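Local atomic coordinates of Pyrsv_gp04 (Pyrobaculum spherical virus, PDB entry 2VXZ), a protein that is of unknown function but probably acts as a DNA-binding transcriptional regulator of the virus. Residues L17-L20 with C24-T27. Residues are numbered along the deposited sequence; the frame is centred on the assembly and turned at random. Where two conformers were deposited one is given.
Sequences LALL and CKTT
Lys-25 lays its methylene chain over the last turn of helix 7-20, its outer carbons CD and CE against Leu-19 and CB and CG against Leu-20. The chain meets the Leu-19 side chain at about a right angle, CD of Lys-25 sitting 3.7 Å from CG of Leu-19. Leu-20 and the lysine point past each other in opposite senses: CD2 of that leucine reaches the start of the lysine, 3.7 Å from Lys-25 N and 3.9 Å from Lys-25 CB. The lysine is extended as far as CE, then bends at its last torsion (chi4 52°), which brings NZ to 2.9 Å from Leu-19 O, a carbonyl near the helix C-terminus. The ammonium approaches tilted 34° from the carbonyl plane; Asp-22, by a salt bridge, and the Gly-23 carbonyl also hold it, so three acceptors grip the ammonium, probably steadying the 21-23 connection. This link joins the first helix to the short edge strand 25-26 of a three-stranded antiparallel sheet, an arrangement consistent with a winged helix-turn-helix. Lys-25 pairs through its backbone with Val-65 of strand 62-66, and Leu-20 packs on that same valine. Next door, the bond to CB of Cys-24 points away from the helix, and this cysteine is disulfide-bonded to Cys-66.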
# COMPACT_ATOMS: atom_id res chain seq x y z
N LEU A 17 9.68 5.24 -12.95
CA LEU A 17 9.72 3.85 -13.44
C LEU A 17 10.78 3.02 -12.71
O LEU A 17 10.55 1.85 -12.37
CB LEU A 17 9.95 3.83 -14.95
CG LEU A 17 8.77 4.35 -15.78
CD1 LEU A 17 9.13 4.36 -17.28
CD2 LEU A 17 7.48 3.55 -15.55
N ALA A 18 11.93 3.63 -12.43
CA ALA A 18 12.99 2.95 -11.67
C ALA A 18 12.54 2.62 -10.25
O ALA A 18 12.77 1.51 -9.76
CB ALA A 18 14.22 3.81 -11.63
N LEU A 19 11.91 3.59 -9.60
CA LEU A 19 11.40 3.41 -8.24
C LEU A 19 10.39 2.25 -8.19
O LEU A 19 10.39 1.46 -7.25
CB LEU A 19 10.76 4.71 -7.75
CG LEU A 19 10.47 4.96 -6.28
CD1 LEU A 19 11.70 4.75 -5.42
CD2 LEU A 19 9.90 6.38 -6.07
N LEU A 20 9.54 2.15 -9.21
CA LEU A 20 8.55 1.07 -9.30
C LEU A 20 9.09 -0.31 -9.69
O LEU A 20 8.37 -1.30 -9.55
CB LEU A 20 7.44 1.45 -10.27
CG LEU A 20 6.61 2.67 -9.87
CD1 LEU A 20 5.68 3.04 -10.99
CD2 LEU A 20 5.86 2.42 -8.55
N CYS A 24 5.07 -2.00 -6.46
CA CYS A 24 4.06 -0.94 -6.51
C CYS A 24 4.23 0.01 -5.34
O CYS A 24 4.63 -0.38 -4.26
CB CYS A 24 2.65 -1.51 -6.46
SG CYS A 24 2.49 -3.03 -7.33
N LYS A 25 3.89 1.27 -5.58
CA LYS A 25 4.00 2.29 -4.56
C LYS A 25 2.85 3.25 -4.67
O LYS A 25 2.32 3.45 -5.76
CB LYS A 25 5.32 3.05 -4.73
CG LYS A 25 6.52 2.13 -4.63
CD LYS A 25 7.83 2.87 -4.68
CE LYS A 25 8.96 2.02 -4.14
NZ LYS A 25 9.04 0.67 -4.77
N THR A 26 2.47 3.84 -3.54
CA THR A 26 1.48 4.91 -3.56
C THR A 26 2.11 6.18 -4.13
O THR A 26 3.32 6.37 -4.04
CB THR A 26 0.95 5.22 -2.17
OG1 THR A 26 1.99 5.81 -1.36
CG2 THR A 26 0.42 3.95 -1.51
N THR A 27 1.28 7.05 -4.69
CA THR A 27 1.72 8.37 -5.12
C THR A 27 2.38 9.12 -3.96
O THR A 27 3.38 9.81 -4.17
CB THR A 27 0.54 9.18 -5.71
OG1 THR A 27 -0.04 8.43 -6.79
CG2 THR A 27 1.00 10.53 -6.22